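Local coordinates for phytase (Citrobacter braakii, PDB 3ZHC), which is a phytase of the histidine phosphatase superfamily (branch 2), an alpha/beta enzyme that pairs a mixed beta-sheet core with a largely helical part, at residues G103-I108 with C130-H135; F185-N190 with R265-L270. The protein carries 2 engineered substitutions. All blocks are in the same frame, centred on the assembly; numbering follows the deposited sequence.

Interaction 1: residues G103-I108 with C130-H135; sequences GQVAVI and CQIQVH. With FMT (formic acid), chain T.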
loop_
_atom_site.group_PDB
_atom_site.type_symbol
_atom_site.label_atom_id
_atom_site.label_comp_id
_atom_site.label_asym_id
_atom_site.label_seq_id
_atom_site.Cartn_x
_atom_site.Cartn_y
_atom_site.Cartn_z
ATOM N N GLY B 103 22.587 29.665 -20.280
ATOM C CA GLY B 103 21.190 29.395 -20.601
ATOM C C GLY B 103 20.776 27.925 -20.635
ATOM O O GLY B 103 19.685 27.617 -21.130
ATOM N N GLN B 104 21.621 27.020 -20.119
ATOM C CA GLN B 104 21.291 25.570 -20.060
ATOM C C GLN B 104 20.670 25.148 -18.729
ATOM O O GLN B 104 19.799 24.272 -18.702
ATOM C CB GLN B 104 22.530 24.707 -20.317
ATOM C CG GLN B 104 23.022 24.701 -21.760
ATOM C CD GLN B 104 22.165 23.813 -22.667
ATOM O OE1 GLN B 104 22.518 22.653 -22.920
ATOM N NE2 GLN B 104 21.021 24.350 -23.148
ATOM N N VAL B 105 21.129 25.762 -17.635
ATOM C CA VAL B 105 20.662 25.434 -16.300
ATOM C C VAL B 105 20.177 26.693 -15.604
ATOM O O VAL B 105 20.846 27.715 -15.635
ATOM C CB VAL B 105 21.769 24.740 -15.451
ATOM C CG1 VAL B 105 21.260 24.417 -14.038
ATOM C CG2 VAL B 105 22.249 23.467 -16.130
ATOM N N ALA B 106 18.995 26.595 -14.994
ATOM C CA ALA B 106 18.412 27.659 -14.189
ATOM C C ALA B 106 17.827 27.036 -12.910
ATOM O O ALA B 106 17.315 25.919 -12.942
ATOM C CB ALA B 106 17.359 28.396 -14.957
ATOM N N VAL B 107 17.920 27.758 -11.796
ATOM C CA VAL B 107 17.378 27.293 -10.507
ATOM C C VAL B 107 16.479 28.362 -9.881
ATOM O O VAL B 107 16.839 29.532 -9.849
ATOM C CB VAL B 107 18.498 26.895 -9.528
ATOM C CG1 VAL B 107 17.922 26.556 -8.120
ATOM C CG2 VAL B 107 19.278 25.728 -10.083
ATOM N N ILE B 108 15.309 27.928 -9.402
ATOM C CA ILE B 108 14.363 28.765 -8.669
ATOM C C ILE B 108 14.167 28.161 -7.288
ATOM O O ILE B 108 14.016 26.949 -7.163
ATOM C CB ILE B 108 12.995 28.815 -9.347
ATOM C CG1 ILE B 108 13.094 29.469 -10.735
ATOM C CG2 ILE B 108 11.983 29.568 -8.463
ATOM C CD1 ILE B 108 11.838 29.337 -11.545
ATOM N N CYS B 130 30.769 26.386 -10.802
ATOM C CA CYS B 130 30.218 27.030 -12.017
ATOM C C CYS B 130 29.510 28.371 -11.725
ATOM O O CYS B 130 29.161 29.083 -12.657
ATOM C CB CYS B 130 29.276 26.073 -12.751
ATOM S SG CYS B 130 30.089 24.526 -13.299
ATOM N N GLN B 131 29.311 28.687 -10.427
ATOM C CA GLN B 131 28.685 29.953 -9.976
ATOM C C GLN B 131 27.276 30.186 -10.569
ATOM O O GLN B 131 26.865 31.338 -10.808
ATOM C CB GLN B 131 29.612 31.167 -10.267
ATOM C CG GLN B 131 30.996 31.080 -9.636
ATOM C CD GLN B 131 31.757 32.403 -9.705
ATOM O OE1 GLN B 131 31.167 33.465 -9.913
ATOM N NE2 GLN B 131 33.074 32.339 -9.521
ATOM N N ILE B 132 26.528 29.093 -10.806
ATOM C CA ILE B 132 25.158 29.208 -11.341
ATOM C C ILE B 132 24.257 29.826 -10.243
ATOM O O ILE B 132 24.288 29.401 -9.101
ATOM C CB ILE B 132 24.589 27.863 -11.827
ATOM C CG1 ILE B 132 25.402 27.344 -13.023
ATOM C CG2 ILE B 132 23.119 28.003 -12.204
ATOM C CD1 ILE B 132 24.964 25.993 -13.528
ATOM N N GLN B 133 23.472 30.821 -10.625
ATOM C CA GLN B 133 22.599 31.543 -9.706
ATOM C C GLN B 133 21.387 30.725 -9.202
ATOM O O GLN B 133 20.820 29.918 -9.945
ATOM C CB GLN B 133 22.092 32.824 -10.388
ATOM C CG GLN B 133 21.079 33.675 -9.553
ATOM C CD GLN B 133 20.774 35.033 -10.163
ATOM O OE1 GLN B 133 19.934 35.769 -9.653
ATOM N NE2 GLN B 133 21.449 35.369 -11.250
ATOM N N VAL B 134 21.023 30.967 -7.932
ATOM C CA VAL B 134 19.819 30.453 -7.324
ATOM C C VAL B 134 18.878 31.645 -7.280
ATOM O O VAL B 134 19.112 32.584 -6.520
ATOM C CB VAL B 134 20.060 29.888 -5.892
ATOM C CG1 VAL B 134 18.744 29.415 -5.263
ATOM C CG2 VAL B 134 21.082 28.751 -5.913
ATOM N N HIS B 135 17.822 31.622 -8.109
ATOM C CA HIS B 135 16.836 32.711 -8.128
ATOM C C HIS B 135 15.814 32.549 -7.001
ATOM O O HIS B 135 15.425 31.421 -6.648
ATOM C CB HIS B 135 16.101 32.788 -9.472
ATOM C CG HIS B 135 16.981 33.128 -10.627
ATOM N ND1 HIS B 135 17.252 34.424 -11.000
ATOM C CD2 HIS B 135 17.649 32.341 -11.494
ATOM C CE1 HIS B 135 18.052 34.417 -12.048
ATOM N NE2 HIS B 135 18.309 33.162 -12.367
HETATM C C FMT T . 20.337 31.699 -15.255
HETATM O O1 FMT T . 20.948 30.712 -14.806
HETATM O O2 FMT T . 19.976 32.655 -14.560
HETATM O O HOH W 1 19.555 29.953 -12.291
#
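V107 and H135 are joined by the backbone hydrogen bond of the contact: H135 N donates to V107 O at 2.9 Å, with an N-H...O angle of 160°. Just beyond it, I108 CA approaches H135 O at 3.5 Å in a CA-H...O contact. Toward Q133 the two backbones draw apart, and a water bridges them, accepting from V107 N and donating to Q133 O. The same water donates to O1 of a formic acid molecule, probably from the crystallisation liquor, whose O2 takes a nearly straight bond of 2.8 Å from H135 NE2. V107 O lies at the edge of the imidazole, while Q133 CD lies above one face, offset toward the rim. Segment 130-135 returns parallel to strand 105-109 after helix 113-126, completing a beta-alpha-beta crossover. Valine and isoleucine suit the side beneath that helix, being beta-branched, at home in extended backbone and apolar against its leucines. With CG1 anti to its backbone N (chi1 174°), V107 sends this methyl to V134 CG1, 4.1 Å away. I132 CD1 ends 3.9 Å from V105 CB, the side chains nearly perpendicular. L123 packs on V107, I132 and V134, and L126 on V105. The disulfide C99-C130 ties down the returning segment's start.

Interaction 2: residues F185-N190 with R265-L270; sequences FRTLEN and RDLLSL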
loop_
_atom_site.group_PDB
_atom_site.type_symbol
_atom_site.label_atom_id
_atom_site.label_comp_id
_atom_site.label_asym_id
_atom_site.label_seq_id
_atom_site.Cartn_x
_atom_site.Cartn_y
_atom_site.Cartn_z
ATOM N N PHE B 185 -1.873 4.623 14.871
ATOM C CA PHE B 185 -1.885 5.433 16.090
ATOM C C PHE B 185 -1.367 4.641 17.300
ATOM O O PHE B 185 -0.692 5.211 18.145
ATOM C CB PHE B 185 -3.278 6.011 16.389
ATOM C CG PHE B 185 -3.627 7.212 15.565
ATOM C CD1 PHE B 185 -3.041 8.461 15.844
ATOM C CD2 PHE B 185 -4.548 7.122 14.508
ATOM C CE1 PHE B 185 -3.371 9.593 15.081
ATOM C CE2 PHE B 185 -4.877 8.251 13.741
ATOM C CZ PHE B 185 -4.286 9.488 14.031
ATOM N N ARG B 186 -1.685 3.338 17.372
ATOM C CA ARG B 186 -1.139 2.467 18.435
ATOM C C ARG B 186 0.388 2.406 18.362
ATOM O O ARG B 186 1.061 2.427 19.403
ATOM C CB ARG B 186 -1.700 1.017 18.372
ATOM C CG ARG B 186 -3.232 0.847 18.532
ATOM C CD ARG B 186 -3.773 1.434 19.848
ATOM N NE ARG B 186 -4.011 2.863 19.726
ATOM C CZ ARG B 186 -5.104 3.425 19.166
ATOM N NH1 ARG B 186 -6.103 2.685 18.666
ATOM N NH2 ARG B 186 -5.194 4.754 19.108
ATOM N N THR B 187 0.929 2.335 17.141
ATOM C CA THR B 187 2.394 2.285 16.941
ATOM C C THR B 187 3.038 3.606 17.377
ATOM O O THR B 187 4.047 3.596 18.099
ATOM C CB THR B 187 2.776 1.931 15.480
ATOM O OG1 THR B 187 2.159 0.693 15.117
ATOM C CG2 THR B 187 4.304 1.787 15.317
ATOM N N LEU B 188 2.459 4.731 16.951
ATOM C CA LEU B 188 2.961 6.059 17.372
ATOM C C LEU B 188 2.940 6.187 18.913
ATOM O O LEU B 188 3.916 6.619 19.512
ATOM C CB LEU B 188 2.173 7.207 16.715
ATOM C CG LEU B 188 2.553 8.645 17.132
ATOM C CD1 LEU B 188 4.052 8.892 16.890
ATOM C CD2 LEU B 188 1.721 9.645 16.396
ATOM N N GLU B 189 1.819 5.799 19.516
ATOM C CA GLU B 189 1.654 5.780 20.990
ATOM C C GLU B 189 2.710 4.926 21.699
ATOM O O GLU B 189 3.237 5.342 22.722
ATOM C CB GLU B 189 0.263 5.303 21.349
ATOM C CG GLU B 189 -0.832 6.355 21.036
ATOM C CD GLU B 189 -2.221 5.757 20.893
ATOM O OE1 GLU B 189 -2.430 4.579 21.285
ATOM O OE2 GLU B 189 -3.121 6.461 20.379
ATOM N N ASN B 190 3.005 3.738 21.138
ATOM C CA ASN B 190 4.055 2.859 21.679
ATOM C C ASN B 190 5.436 3.504 21.571
ATOM O O ASN B 190 6.239 3.422 22.501
ATOM C CB ASN B 190 4.057 1.499 20.968
ATOM C CG ASN B 190 5.063 0.522 21.568
ATOM O OD1 ASN B 190 4.934 0.104 22.712
ATOM N ND2 ASN B 190 6.078 0.157 20.778
ATOM N N ARG B 265 6.507 2.507 8.300
ATOM C CA ARG B 265 5.371 2.819 7.433
ATOM C C ARG B 265 4.074 2.991 8.213
ATOM O O ARG B 265 3.236 3.776 7.787
ATOM C CB ARG B 265 5.240 1.796 6.289
ATOM C CG ARG B 265 6.420 1.938 5.269
ATOM C CD ARG B 265 6.112 1.294 3.945
ATOM N NE ARG B 265 7.157 1.523 2.954
ATOM C CZ ARG B 265 7.216 2.542 2.077
ATOM N NH1 ARG B 265 6.271 3.512 2.027
ATOM N NH2 ARG B 265 8.243 2.592 1.231
ATOM N N ASP B 266 3.900 2.275 9.348
ATOM C CA ASP B 266 2.777 2.563 10.286
ATOM C C ASP B 266 2.809 4.006 10.695
ATOM O O ASP B 266 1.791 4.687 10.677
ATOM C CB ASP B 266 2.872 1.750 11.599
ATOM C CG ASP B 266 2.384 0.335 11.479
ATOM O OD1 ASP B 266 1.955 -0.101 10.385
ATOM O OD2 ASP B 266 2.427 -0.368 12.534
ATOM N N LEU B 267 4.002 4.471 11.082
ATOM C CA LEU B 267 4.195 5.854 11.536
ATOM C C LEU B 267 3.954 6.852 10.412
ATOM O O LEU B 267 3.108 7.719 10.521
ATOM C CB LEU B 267 5.609 6.037 12.118
ATOM C CG LEU B 267 5.864 5.288 13.435
ATOM C CD1 LEU B 267 7.352 5.239 13.760
ATOM C CD2 LEU B 267 5.078 5.919 14.560
ATOM N N LEU B 268 4.694 6.709 9.328
ATOM C CA LEU B 268 4.562 7.653 8.197
ATOM C C LEU B 268 3.218 7.561 7.407
ATOM O O LEU B 268 2.932 8.454 6.639
ATOM C CB LEU B 268 5.827 7.610 7.321
ATOM C CG LEU B 268 6.891 8.509 8.051
ATOM C CD1 LEU B 268 8.256 7.943 8.059
ATOM C CD2 LEU B 268 6.842 9.969 7.474
ATOM N N SER B 269 2.407 6.498 7.622
ATOM C CA SER B 269 1.064 6.429 7.011
ATOM C C SER B 269 0.189 7.585 7.516
ATOM O O SER B 269 -0.668 8.071 6.794
ATOM C CB SER B 269 0.380 5.093 7.301
ATOM O OG SER B 269 1.002 4.054 6.581
ATOM N N LEU B 270 0.429 8.007 8.770
ATOM C CA LEU B 270 -0.308 9.114 9.379
ATOM C C LEU B 270 0.039 10.437 8.700
ATOM O O LEU B 270 -0.859 11.206 8.346
ATOM C CB LEU B 270 -0.045 9.168 10.899
ATOM C CG LEU B 270 -0.528 7.908 11.663
ATOM C CD1 LEU B 270 -0.114 7.922 13.158
ATOM C CD2 LEU B 270 -2.041 7.748 11.509
#
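L270 lays its CD2 over one face of the F185 ring, a CH-pi contact in which the methyl sits 3.9 Å from the ring centroid and 19° off its normal. The ring reaches L270 although the CB of F185 points away from segment 265-270, because chi1 of -79° carries it back along its own helix. L270 CD1 continues across to L188 CD2 at 4.1 Å. The tightest fit is at L267, whose CD2 comes within 3.5 Å of L188 CA and 3.8 Å of L188 CB. Leucine suits this place because its terminal branch can bring one methyl against the partner backbone where the helix axes are 8.5 Å apart. The other flank is polar. T187 OG1 and D266 OD2 are 2.8 Å apart, but the threonine proton can also go to S183 O, so which acceptor it serves is unsettled. D266 is the more heavily engaged of the two: K262 pairs with OD2, and K117 of the second subunit forms a salt bridge with OD1, so this polar side, though buried, faces the second subunit. Two positive partners would be expected to favour the carboxylate form. The short segments cross at -110°, steeply enough to confine the touching residues to a compact patch. Helix 231-247 completes its apolar side, with S235 against F185 and L188 and F242 against L188, while W232 meets the F185 ring edge-to-face.

How the interactions relate
The two interactions lie on opposite sides of the chain's centre, about 40 Å apart between centres and about 24 Å at their nearest atoms, and do not touch. They follow in series: 103-108 with 130-135 closes before 185-190 meets 265-270, and both fall within the histidine phosphatase part of the sequence. Interaction 1 belongs to the mixed sheet, pairing strand 105-109, which also borders strand 318-323, with strand 134-135. Interaction 2 shares none of these elements and joins helices 182-192 and 260-280. Strand 318-323 comes after both helices in sequence, so the chain passes through the helical part before it adds this neighbour to strand 105-109.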